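Local coordinates for protein toll (Drosophila melanogaster, PDB 4LXR), which acts as the receptor for the cleaved, active cytokine Spaetzle, setting dorsal-ventral polarity in the embryo and switching on antifungal peptide expression in innate immunity, at residues Cys80-His85 with Leu103-Asp108; Thr218-Ile223 with Ala239-Val244; Val527-Asn532 with Phe561-Asp566; Thr629-Leu634 with Leu654-Ala659. One frame throughout, in Å; residues are numbered along the deposited sequence.

Following the chain from its N terminus, the four contacts come in series; none nests within or crosses another. Interaction 1 closes a loop holding helix 88-94, joining the turn after strand 74-78 to strand 102-106 near the start of the leucine-rich repeat ectodomain. Interaction 2, its centre about 34 Å from that of interaction 1, closes one repeat and ties it to the next at an N-glycosylated asparagine. Interaction 3 pairs strands 527-530 and 561-564, closing the excursion that holds helix 543-549, where the first run of repeats passes into its C-terminal cap. Interaction 4, about 108 Å between centres from interaction 1, closes the excursion through strand 643-647, joining the second block's N-terminal cap region to repeat 16.

Interaction 1 of 4, residues Cys80-His85 with Leu103-Asp108; sequences CMLPGH and LIFESD
Leu82 slants across the Phe105 ring in the N-terminal part of the leucine-rich repeat solenoid, where the loop leaving strand 74-78 turns back over the end of strand 102-106. The methyl CD2 of Leu82 sits over one face, 4.0 Å from the ring centroid and 30° off the ring normal, a CH-pi contact. A water oxygen lies over the centre of the opposite face, so the ring is layered between a methyl group and a solvent molecule. The far end of the ring meets the loop backbone: Met81 O comes in at the edge, near the ring plane, and Cys80 CB packs 4.1 Å from Phe105 CZ. With CG anti to the backbone nitrogen (chi1 -165°), the phenyl group reaches out from its strand under the loop. A serine in its place would probably open a gap beneath Leu82 and leave the bridging water without the ring face it lies against. That water also accepts from Cys80 N at 3.0 Å and donates weakly to Glu106 O, bridging loop and strand. Cys80 is fixed from another direction by its disulfide to Cys52, while helix 88-94 touches Phe105 through Ile88. Beyond the ring the join becomes polar: Ser107 OG, which also bonds to Asn109 N, donates to Cys80 O over 2.8 Å, approaching from above the carbonyl plane, 38° out of it.

Interaction 2 of 4, residues Thr218-Ile223 with Ala239-Val244; sequences TSVLGI and AHLTNV. With NAG (2-acetamido-2-deoxy-beta-D-glucopyranose), chain J.
The side-chain amide of Asn243 meets Thr218 O close to its own plane, at the nitrogen end, while the same nitrogen carries the first sugar of an N-linked glycan through a 1.4 Å bond from ND2 to C1 of the N-acetylglucosamine. Glycosylation leaves ND2 a single N-H, and it is spent on Thr218 O at 2.7 Å, somewhat bent at 143°; the amide is thus held at its nitrogen by both the sugar and the neighbouring backbone. Next to it Thr242 OG1 and the sugar O6 form a 2.9 Å hydrogen bond. The Thr218 and Thr242 side chains run side by side, pointing the same way, with Thr218 CG2 4.0 Å from Thr242 OG1.

Behind the sugar, a type I turn from Leu241 to Val244 presents its backbone to the other segment. One water accepts from Asn243 N and donates to Val220 O, both at 2.8 Å, and Val244 CA makes a C-H...O contact of 3.3 Å to Val220 O. The contact then becomes apolar. Leu241 forks between two partners, CD2 lying 3.9 Å from Val220 CB and CD1 meeting Ile223 CG2 with the two side chains at about a right angle; Val244 CG2 also reaches this methyl. Leu221 and Ile223 approach the bound Spaetzle chain. Such stacking of one turn on the next, with valine, leucine and isoleucine turned into the coil, is characteristic of the leucine-rich repeat solenoid, here where repeat 4 passes into repeat 5.

Interaction 3 of 4, residues Val527-Asn532 with Phe561-Asp566; sequences VHVDLN and FKLRTD. With NAG (2-acetamido-2-deoxy-beta-D-glucopyranose), chain F; NAG (2-acetamido-2-deoxy-beta-D-glucopyranose), chain B.
Val527-Asp530 and Phe561-Arg564 run parallel, their axes 4.6 Å apart at closest and 20° askew, zipped by bonds such as Arg564 N to Val529 O at 2.8 Å. On one face Val529 CB packs 3.8 Å from Leu563 CD2, and Leu563 is backed by Phe545 and Leu548 of helix 543-549. On the other, Asp530 and Arg564 lie side by side, pointing the same way. Asp530 OD2 hangs over the guanidinium face, 3.2 Å from Arg564 NE, a salt bridge of charges alone with no N-H aimed at the oxygen. That oxygen instead accepts from a water and from N2 of an N-acetylglucosamine at 2.8 Å, while Asp530 OD1 takes Asn532 N in an Asx turn. Arg564, bent at chi3 (141°), turns NH2 to O6 of the second sugar at 2.7 Å; the shared water also accepts from Arg564 NH2 and Asn532 ND2. The Asn532 amide is held at both ends, ND2 donating to Asp566 OD1 and OD1 accepting from Arg567 N. Strand 561-564 ends this parallel run; a glycan, probably rooted at Asn501, bonds to it and its neighbour at the junction of leucine-rich repeats and C-terminal cap.

Interaction 4 of 4, residues Thr629-Leu634 with Leu654-Ala659; sequences THVPRL and LRLPSA. With NAG (2-acetamido-2-deoxy-beta-D-glucopyranose), chain G.
Thr629 and Leu654 join through one nearly straight backbone bond, Leu654 N to Thr629 O at 2.8 Å (173°), and through their side chains directly alongside it. Leu654 CG is anti to its own carbonyl carbon (chi1 -61°) and the chain beyond is extended, which spreads the two methyls between different partners: CD1 rests 4.0 Å from Thr629 CB, and CD2 comes within 3.3 Å of O7 on the acetamido group of an N-acetylglucosamine. A glycine here would probably leave Thr629 CB without its apolar neighbour and open a gap beside O7 of the sugar. Further along, Val631 sets CG1 anti to its nitrogen (chi1 172°) and thereby brings CG2 beside that nitrogen, where it meets Pro657 CD at 3.7 Å and Leu656 CD2 at 4.1 Å. Val631 and the proline ring cross at about a right angle, and Leu656 slants past; Tyr664 touches both Leu656 and Pro657. The contact links the N-terminal cap of the second repeat block to repeat 16. Its chemistry is consistent with neighbouring surface loops joined by one backbone bond at one end and by apolar side-chain contacts along the rest, with no charge pairing between the segments.

Interaction 1 of 4, residues Cys80-His85 with Leu103-Asp108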
# COMPACT_ATOMS: atom_id res chain seq x y z
N CYS A 80 -27.39 1.10 32.23
CA CYS A 80 -28.64 1.11 33.00
C CYS A 80 -28.38 0.82 34.46
O CYS A 80 -27.36 0.21 34.81
CB CYS A 80 -29.65 0.11 32.41
SG CYS A 80 -30.04 0.46 30.63
N MET A 81 -29.28 1.26 35.33
CA MET A 81 -29.17 0.96 36.75
C MET A 81 -29.86 -0.34 37.04
O MET A 81 -30.90 -0.65 36.44
CB MET A 81 -29.80 2.08 37.59
CG MET A 81 -29.13 3.41 37.34
SD MET A 81 -29.82 4.76 38.27
CE MET A 81 -29.34 4.30 39.94
N LEU A 82 -29.28 -1.13 37.94
CA LEU A 82 -29.95 -2.31 38.44
C LEU A 82 -31.23 -1.86 39.13
O LEU A 82 -31.22 -0.94 39.97
CB LEU A 82 -29.04 -3.11 39.38
CG LEU A 82 -27.88 -3.75 38.60
CD1 LEU A 82 -26.79 -4.29 39.55
CD2 LEU A 82 -28.42 -4.84 37.68
N PRO A 83 -32.35 -2.51 38.78
CA PRO A 83 -33.68 -2.01 39.13
C PRO A 83 -34.13 -2.34 40.56
O PRO A 83 -35.25 -2.82 40.75
CB PRO A 83 -34.57 -2.72 38.10
CG PRO A 83 -33.87 -3.97 37.81
CD PRO A 83 -32.41 -3.67 37.89
N GLY A 84 -33.29 -2.07 41.54
CA GLY A 84 -33.64 -2.32 42.93
C GLY A 84 -33.98 -3.77 43.26
O GLY A 84 -33.29 -4.70 42.85
N HIS A 85 -35.06 -3.96 44.01
CA HIS A 85 -35.51 -5.30 44.38
C HIS A 85 -36.53 -5.84 43.38
O HIS A 85 -37.44 -6.57 43.74
CB HIS A 85 -36.10 -5.26 45.78
CG HIS A 85 -35.12 -4.82 46.82
ND1 HIS A 85 -33.82 -5.27 46.85
CD2 HIS A 85 -35.25 -3.95 47.85
CE1 HIS A 85 -33.19 -4.71 47.87
NE2 HIS A 85 -34.03 -3.90 48.49
N LEU A 103 -29.01 -12.15 27.26
CA LEU A 103 -29.10 -10.88 27.98
C LEU A 103 -27.69 -10.38 28.24
O LEU A 103 -26.87 -11.09 28.84
CB LEU A 103 -29.84 -11.04 29.32
CG LEU A 103 -29.87 -9.77 30.20
CD1 LEU A 103 -30.61 -8.59 29.52
CD2 LEU A 103 -30.48 -10.05 31.62
N ILE A 104 -27.42 -9.15 27.79
CA ILE A 104 -26.17 -8.44 28.06
C ILE A 104 -26.51 -7.24 28.94
O ILE A 104 -27.46 -6.51 28.68
CB ILE A 104 -25.53 -7.98 26.74
CG1 ILE A 104 -25.01 -9.21 25.97
CG2 ILE A 104 -24.44 -6.93 26.96
CD1 ILE A 104 -25.00 -9.02 24.51
N PHE A 105 -25.77 -7.07 30.03
CA PHE A 105 -26.01 -5.95 30.93
C PHE A 105 -24.66 -5.33 31.22
O PHE A 105 -23.90 -5.85 32.04
CB PHE A 105 -26.71 -6.40 32.23
CG PHE A 105 -27.31 -5.26 33.03
CD1 PHE A 105 -26.51 -4.46 33.85
CD2 PHE A 105 -28.67 -4.99 32.96
CE1 PHE A 105 -27.06 -3.43 34.59
CE2 PHE A 105 -29.24 -3.94 33.69
CZ PHE A 105 -28.44 -3.16 34.50
N GLU A 106 -24.38 -4.23 30.53
CA GLU A 106 -23.10 -3.55 30.62
C GLU A 106 -23.32 -2.14 31.16
O GLU A 106 -23.92 -1.31 30.48
CB GLU A 106 -22.48 -3.49 29.22
CG GLU A 106 -21.18 -2.74 29.11
CD GLU A 106 -20.72 -2.67 27.66
OE1 GLU A 106 -20.92 -1.61 27.03
OE2 GLU A 106 -20.18 -3.68 27.15
N SER A 107 -22.84 -1.86 32.37
CA SER A 107 -23.09 -0.54 32.95
C SER A 107 -22.11 -0.11 34.02
O SER A 107 -21.71 -0.91 34.86
CB SER A 107 -24.52 -0.46 33.53
OG SER A 107 -24.69 0.75 34.25
N ASP A 108 -21.77 1.17 34.01
CA ASP A 108 -20.96 1.77 35.07
C ASP A 108 -21.81 2.62 36.00
O ASP A 108 -21.29 3.38 36.84
CB ASP A 108 -19.83 2.59 34.45
CG ASP A 108 -18.92 1.74 33.58
OD1 ASP A 108 -18.75 0.53 33.89
OD2 ASP A 108 -18.38 2.26 32.59
O HOH W 1 -26.99 -1.83 31.66

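Interaction 2 of 4, residues Thr218-Ile223 with Ala239-Val244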
# COMPACT_ATOMS: atom_id res chain seq x y z
N THR A 218 -11.95 -32.85 31.86
CA THR A 218 -11.70 -33.66 30.66
C THR A 218 -12.50 -33.24 29.44
O THR A 218 -12.22 -33.68 28.33
CB THR A 218 -12.02 -35.15 30.91
OG1 THR A 218 -13.32 -35.26 31.50
CG2 THR A 218 -10.98 -35.78 31.84
N SER A 219 -13.54 -32.44 29.65
CA SER A 219 -14.34 -31.98 28.53
C SER A 219 -13.69 -30.77 27.86
O SER A 219 -14.04 -30.41 26.73
CB SER A 219 -15.73 -31.61 29.03
OG SER A 219 -15.67 -30.48 29.89
N VAL A 220 -12.74 -30.14 28.55
CA VAL A 220 -12.25 -28.82 28.14
C VAL A 220 -11.43 -28.87 26.84
O VAL A 220 -10.46 -29.62 26.74
CB VAL A 220 -11.48 -28.09 29.27
CG1 VAL A 220 -10.75 -26.82 28.75
CG2 VAL A 220 -12.41 -27.73 30.42
N LEU A 221 -11.82 -28.07 25.86
CA LEU A 221 -11.17 -28.08 24.55
C LEU A 221 -10.26 -26.87 24.39
O LEU A 221 -9.28 -26.91 23.65
CB LEU A 221 -12.23 -28.10 23.43
CG LEU A 221 -13.20 -29.29 23.49
CD1 LEU A 221 -14.19 -29.20 22.35
CD2 LEU A 221 -12.45 -30.60 23.44
N GLY A 222 -10.59 -25.80 25.10
CA GLY A 222 -9.81 -24.57 25.00
C GLY A 222 -9.52 -23.94 26.35
O GLY A 222 -10.43 -23.73 27.17
N ILE A 223 -8.26 -23.63 26.59
CA ILE A 223 -7.90 -22.84 27.76
C ILE A 223 -7.00 -21.66 27.38
O ILE A 223 -5.97 -21.81 26.69
CB ILE A 223 -7.24 -23.67 28.88
CG1 ILE A 223 -6.89 -22.74 30.05
CG2 ILE A 223 -5.98 -24.41 28.40
CD1 ILE A 223 -6.28 -23.47 31.20
N ALA A 239 -1.93 -31.65 33.04
CA ALA A 239 -2.09 -33.11 33.01
C ALA A 239 -3.52 -33.60 32.90
O ALA A 239 -3.78 -34.62 32.27
CB ALA A 239 -1.41 -33.74 34.21
N HIS A 240 -4.46 -32.89 33.52
CA HIS A 240 -5.85 -33.35 33.52
C HIS A 240 -6.63 -32.91 32.28
O HIS A 240 -7.71 -33.42 32.02
CB HIS A 240 -6.56 -32.89 34.79
CG HIS A 240 -6.13 -33.63 36.02
ND1 HIS A 240 -5.98 -33.02 37.24
CD2 HIS A 240 -5.84 -34.93 36.21
CE1 HIS A 240 -5.60 -33.91 38.14
NE2 HIS A 240 -5.50 -35.08 37.54
N LEU A 241 -6.09 -31.95 31.54
CA LEU A 241 -6.74 -31.45 30.33
C LEU A 241 -6.43 -32.35 29.15
O LEU A 241 -5.83 -31.91 28.18
CB LEU A 241 -6.27 -30.02 30.03
CG LEU A 241 -6.62 -28.98 31.10
CD1 LEU A 241 -5.92 -27.64 30.85
CD2 LEU A 241 -8.13 -28.77 31.17
N THR A 242 -6.84 -33.62 29.23
CA THR A 242 -6.41 -34.60 28.25
C THR A 242 -7.03 -34.40 26.86
O THR A 242 -6.47 -34.87 25.87
CB THR A 242 -6.68 -36.05 28.72
OG1 THR A 242 -8.05 -36.18 29.09
CG2 THR A 242 -5.79 -36.38 29.91
N ASN A 243 -8.16 -33.72 26.80
CA ASN A 243 -8.82 -33.47 25.52
C ASN A 243 -8.61 -32.05 24.97
O ASN A 243 -9.21 -31.67 23.96
CB ASN A 243 -10.31 -33.79 25.63
CG ASN A 243 -10.58 -35.28 25.77
OD1 ASN A 243 -9.92 -36.09 25.12
ND2 ASN A 243 -11.53 -35.64 26.63
N VAL A 244 -7.78 -31.25 25.63
CA VAL A 244 -7.58 -29.87 25.20
C VAL A 244 -6.97 -29.80 23.78
O VAL A 244 -6.09 -30.58 23.43
CB VAL A 244 -6.76 -29.05 26.22
CG1 VAL A 244 -5.26 -29.45 26.21
CG2 VAL A 244 -6.94 -27.57 25.97
C1 NAG J . -11.57 -37.07 26.84
C2 NAG J . -12.13 -38.03 25.79
C3 NAG J . -12.37 -39.40 26.40
C4 NAG J . -11.06 -39.92 26.97
C5 NAG J . -10.50 -38.93 27.99
C6 NAG J . -9.15 -39.33 28.53
C7 NAG J . -13.40 -37.19 23.88
C8 NAG J . -14.70 -36.65 23.39
N2 NAG J . -13.34 -37.50 25.18
O3 NAG J . -12.87 -40.28 25.40
O4 NAG J . -11.23 -41.20 27.57
O5 NAG J . -10.35 -37.63 27.39
O6 NAG J . -8.94 -38.81 29.83
O7 NAG J . -12.43 -37.34 23.14
O HOH W 2 -9.42 -31.65 28.28

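Interaction 3 of 4, residues Val527-Asn532 with Phe561-Asp566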
# COMPACT_ATOMS: atom_id res chain seq x y z
N VAL A 527 1.71 -3.39 -22.61
CA VAL A 527 2.50 -3.32 -21.39
C VAL A 527 2.63 -1.88 -20.93
O VAL A 527 3.04 -1.02 -21.70
CB VAL A 527 3.91 -3.87 -21.64
CG1 VAL A 527 4.69 -3.93 -20.33
CG2 VAL A 527 3.82 -5.25 -22.29
N HIS A 528 2.30 -1.61 -19.67
CA HIS A 528 2.52 -0.29 -19.08
C HIS A 528 3.91 -0.22 -18.46
O HIS A 528 4.35 -1.16 -17.81
CB HIS A 528 1.48 0.01 -18.00
CG HIS A 528 0.07 0.02 -18.50
ND1 HIS A 528 -0.64 1.19 -18.71
CD2 HIS A 528 -0.77 -0.98 -18.84
CE1 HIS A 528 -1.85 0.90 -19.16
NE2 HIS A 528 -1.96 -0.41 -19.24
N VAL A 529 4.59 0.91 -18.67
CA VAL A 529 5.92 1.12 -18.10
C VAL A 529 6.02 2.49 -17.45
O VAL A 529 5.83 3.51 -18.12
CB VAL A 529 7.04 0.99 -19.15
CG1 VAL A 529 8.40 1.07 -18.48
CG2 VAL A 529 6.91 -0.30 -19.95
N ASP A 530 6.32 2.52 -16.16
CA ASP A 530 6.45 3.78 -15.44
C ASP A 530 7.89 4.29 -15.47
O ASP A 530 8.77 3.69 -14.87
CB ASP A 530 5.98 3.60 -13.99
CG ASP A 530 5.73 4.92 -13.30
OD1 ASP A 530 6.31 5.94 -13.74
OD2 ASP A 530 4.97 4.95 -12.31
N LEU A 531 8.12 5.41 -16.15
CA LEU A 531 9.46 5.96 -16.33
C LEU A 531 9.71 7.21 -15.50
O LEU A 531 10.73 7.89 -15.69
CB LEU A 531 9.71 6.27 -17.80
CG LEU A 531 9.70 5.08 -18.76
CD1 LEU A 531 9.93 5.54 -20.21
CD2 LEU A 531 10.75 4.05 -18.32
N ASN A 532 8.80 7.52 -14.59
CA ASN A 532 8.89 8.73 -13.77
C ASN A 532 10.15 8.79 -12.90
O ASN A 532 10.73 7.76 -12.56
CB ASN A 532 7.65 8.86 -12.88
CG ASN A 532 6.43 9.34 -13.65
OD1 ASN A 532 6.55 9.87 -14.75
ND2 ASN A 532 5.25 9.16 -13.06
N PHE A 561 3.29 -0.79 -26.12
CA PHE A 561 3.41 -0.33 -24.74
C PHE A 561 2.77 1.03 -24.50
O PHE A 561 2.46 1.76 -25.44
CB PHE A 561 4.88 -0.30 -24.29
CG PHE A 561 5.80 0.45 -25.22
CD1 PHE A 561 5.65 1.81 -25.44
CD2 PHE A 561 6.84 -0.22 -25.87
CE1 PHE A 561 6.50 2.50 -26.29
CE2 PHE A 561 7.69 0.46 -26.72
CZ PHE A 561 7.52 1.82 -26.93
N LYS A 562 2.58 1.36 -23.23
CA LYS A 562 2.09 2.66 -22.80
C LYS A 562 2.99 3.18 -21.68
O LYS A 562 3.04 2.61 -20.58
CB LYS A 562 0.64 2.55 -22.31
CG LYS A 562 0.13 3.79 -21.59
CD LYS A 562 -1.38 3.71 -21.39
CE LYS A 562 -1.89 4.89 -20.58
NZ LYS A 562 -1.45 6.19 -21.15
N LEU A 563 3.72 4.25 -21.98
CA LEU A 563 4.71 4.79 -21.05
C LEU A 563 4.10 5.88 -20.18
O LEU A 563 3.37 6.74 -20.68
CB LEU A 563 5.90 5.37 -21.81
CG LEU A 563 6.46 4.47 -22.91
CD1 LEU A 563 7.54 5.20 -23.68
CD2 LEU A 563 6.99 3.19 -22.30
N ARG A 564 4.39 5.83 -18.89
CA ARG A 564 3.98 6.88 -17.97
C ARG A 564 5.16 7.81 -17.75
O ARG A 564 6.20 7.41 -17.21
CB ARG A 564 3.51 6.29 -16.64
CG ARG A 564 3.27 7.32 -15.56
CD ARG A 564 2.36 6.75 -14.48
NE ARG A 564 2.77 7.18 -13.14
CZ ARG A 564 2.01 7.08 -12.06
NH1 ARG A 564 0.78 6.58 -12.16
NH2 ARG A 564 2.47 7.49 -10.89
N THR A 565 4.99 9.05 -18.18
CA THR A 565 6.08 10.02 -18.20
C THR A 565 5.68 11.36 -17.60
O THR A 565 6.44 12.32 -17.66
CB THR A 565 6.53 10.27 -19.64
OG1 THR A 565 5.40 10.63 -20.44
CG2 THR A 565 7.16 9.02 -20.22
N ASP A 566 4.49 11.41 -17.00
CA ASP A 566 3.93 12.66 -16.48
C ASP A 566 4.83 13.31 -15.44
O ASP A 566 4.78 14.52 -15.24
CB ASP A 566 2.52 12.42 -15.91
CG ASP A 566 2.55 11.74 -14.55
OD1 ASP A 566 2.96 10.56 -14.47
OD2 ASP A 566 2.14 12.38 -13.56
C1 NAG F . 6.32 2.90 -9.29
C2 NAG F . 4.83 3.24 -9.17
C3 NAG F . 4.64 4.69 -8.69
C4 NAG F . 5.52 5.00 -7.49
C5 NAG F . 6.95 4.56 -7.78
C6 NAG F . 7.89 4.79 -6.62
C7 NAG F . 3.06 2.28 -10.59
C8 NAG F . 2.53 1.63 -9.35
N2 NAG F . 4.15 3.04 -10.44
O3 NAG F . 3.27 4.88 -8.37
O4 NAG F . 5.58 6.41 -7.26
O5 NAG F . 6.97 3.17 -8.07
O6 NAG F . 7.53 3.99 -5.50
O7 NAG F . 2.53 2.13 -11.69
C1 NAG B . 4.52 7.02 -6.52
C2 NAG B . 5.07 8.33 -5.97
C3 NAG B . 3.98 9.09 -5.22
C4 NAG B . 2.73 9.26 -6.08
C5 NAG B . 2.30 7.92 -6.68
C6 NAG B . 1.18 8.06 -7.69
C7 NAG B . 7.48 8.23 -5.50
C8 NAG B . 8.52 7.98 -4.44
N2 NAG B . 6.21 8.10 -5.10
O3 NAG B . 4.49 10.36 -4.82
O4 NAG B . 1.67 9.73 -5.25
O5 NAG B . 3.39 7.30 -7.36
O6 NAG B . 1.14 6.96 -8.59
O7 NAG B . 7.79 8.51 -6.65
O HOH W 3 5.41 7.33 -10.93

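Interaction 4 of 4, residues Thr629-Leu634 with Leu654-Ala659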
# COMPACT_ATOMS: atom_id res chain seq x y z
N THR A 629 36.46 40.03 -38.62
CA THR A 629 36.58 40.70 -39.91
C THR A 629 36.45 39.68 -41.04
O THR A 629 36.12 40.02 -42.17
CB THR A 629 37.90 41.48 -40.03
OG1 THR A 629 39.01 40.59 -39.85
CG2 THR A 629 37.97 42.56 -38.96
N HIS A 630 36.69 38.41 -40.71
CA HIS A 630 36.58 37.33 -41.68
C HIS A 630 35.80 36.15 -41.12
O HIS A 630 35.71 35.98 -39.90
CB HIS A 630 37.97 36.85 -42.11
CG HIS A 630 38.75 37.87 -42.87
ND1 HIS A 630 39.74 38.64 -42.29
CD2 HIS A 630 38.70 38.25 -44.17
CE1 HIS A 630 40.26 39.44 -43.20
NE2 HIS A 630 39.64 39.24 -44.34
N VAL A 631 35.25 35.34 -42.01
CA VAL A 631 34.60 34.10 -41.63
C VAL A 631 35.67 33.10 -41.20
O VAL A 631 36.55 32.76 -41.99
CB VAL A 631 33.79 33.51 -42.79
CG1 VAL A 631 33.29 32.11 -42.43
CG2 VAL A 631 32.63 34.44 -43.15
N PRO A 632 35.60 32.64 -39.94
CA PRO A 632 36.62 31.72 -39.43
C PRO A 632 36.49 30.33 -40.06
O PRO A 632 35.45 30.02 -40.64
CB PRO A 632 36.32 31.65 -37.94
CG PRO A 632 34.86 31.93 -37.84
CD PRO A 632 34.56 32.92 -38.94
N ARG A 633 37.54 29.53 -39.94
CA ARG A 633 37.56 28.13 -40.37
C ARG A 633 36.37 27.35 -39.85
O ARG A 633 36.17 27.24 -38.63
CB ARG A 633 38.84 27.47 -39.86
CG ARG A 633 40.11 28.23 -40.19
CD ARG A 633 41.34 27.48 -39.66
NE ARG A 633 42.57 27.91 -40.31
CZ ARG A 633 43.77 27.40 -40.04
NH1 ARG A 633 43.90 26.44 -39.14
NH2 ARG A 633 44.84 27.85 -40.69
N LEU A 634 35.58 26.78 -40.76
CA LEU A 634 34.35 26.07 -40.39
C LEU A 634 34.51 24.55 -40.44
O LEU A 634 35.27 24.04 -41.26
CB LEU A 634 33.18 26.51 -41.29
CG LEU A 634 32.79 27.99 -41.22
CD1 LEU A 634 31.56 28.31 -42.10
CD2 LEU A 634 32.54 28.42 -39.78
N LEU A 654 34.44 42.03 -43.29
CA LEU A 654 34.85 42.90 -44.38
C LEU A 654 34.52 42.29 -45.73
O LEU A 654 34.17 43.00 -46.67
CB LEU A 654 36.34 43.21 -44.28
CG LEU A 654 36.79 43.92 -43.00
CD1 LEU A 654 38.29 44.10 -43.00
CD2 LEU A 654 36.06 45.26 -42.82
N ARG A 655 34.61 40.97 -45.82
CA ARG A 655 34.35 40.27 -47.06
C ARG A 655 33.94 38.83 -46.73
O ARG A 655 34.16 38.36 -45.62
CB ARG A 655 35.60 40.29 -47.94
CG ARG A 655 35.41 39.81 -49.37
CD ARG A 655 36.72 39.86 -50.17
NE ARG A 655 37.35 41.18 -50.13
CZ ARG A 655 36.92 42.25 -50.81
NH1 ARG A 655 35.83 42.16 -51.57
NH2 ARG A 655 37.57 43.40 -50.71
N LEU A 656 33.32 38.14 -47.68
CA LEU A 656 33.02 36.72 -47.53
C LEU A 656 34.08 35.90 -48.25
O LEU A 656 34.71 36.39 -49.20
CB LEU A 656 31.63 36.41 -48.10
CG LEU A 656 30.44 37.03 -47.37
CD1 LEU A 656 29.13 36.70 -48.08
CD2 LEU A 656 30.38 36.57 -45.91
N PRO A 657 34.31 34.65 -47.81
CA PRO A 657 35.25 33.81 -48.55
C PRO A 657 34.55 33.24 -49.78
O PRO A 657 33.34 33.46 -49.93
CB PRO A 657 35.57 32.69 -47.55
CG PRO A 657 34.33 32.57 -46.74
CD PRO A 657 33.76 33.97 -46.63
N SER A 658 35.27 32.54 -50.65
CA SER A 658 34.64 31.93 -51.82
C SER A 658 33.80 30.71 -51.43
O SER A 658 33.99 30.12 -50.37
CB SER A 658 35.67 31.57 -52.89
OG SER A 658 36.24 30.30 -52.66
N ALA A 659 32.85 30.35 -52.30
CA ALA A 659 31.91 29.28 -52.02
C ALA A 659 32.56 27.89 -52.00
O ALA A 659 31.92 26.92 -51.60
CB ALA A 659 30.76 29.32 -53.01
C1 NAG G . 32.96 48.63 -39.75
C2 NAG G . 34.27 49.26 -39.28
C3 NAG G . 34.01 50.16 -38.06
C4 NAG G . 32.90 51.15 -38.34
C5 NAG G . 31.66 50.43 -38.88
C6 NAG G . 30.57 51.38 -39.34
C7 NAG G . 36.09 47.69 -39.82
C8 NAG G . 37.01 46.63 -39.28
N2 NAG G . 35.24 48.23 -38.94
O3 NAG G . 35.20 50.85 -37.70
O4 NAG G . 32.57 51.81 -37.12
O5 NAG G . 32.02 49.64 -40.02
O6 NAG G . 29.37 51.17 -38.61
O7 NAG G . 36.12 48.05 -41.00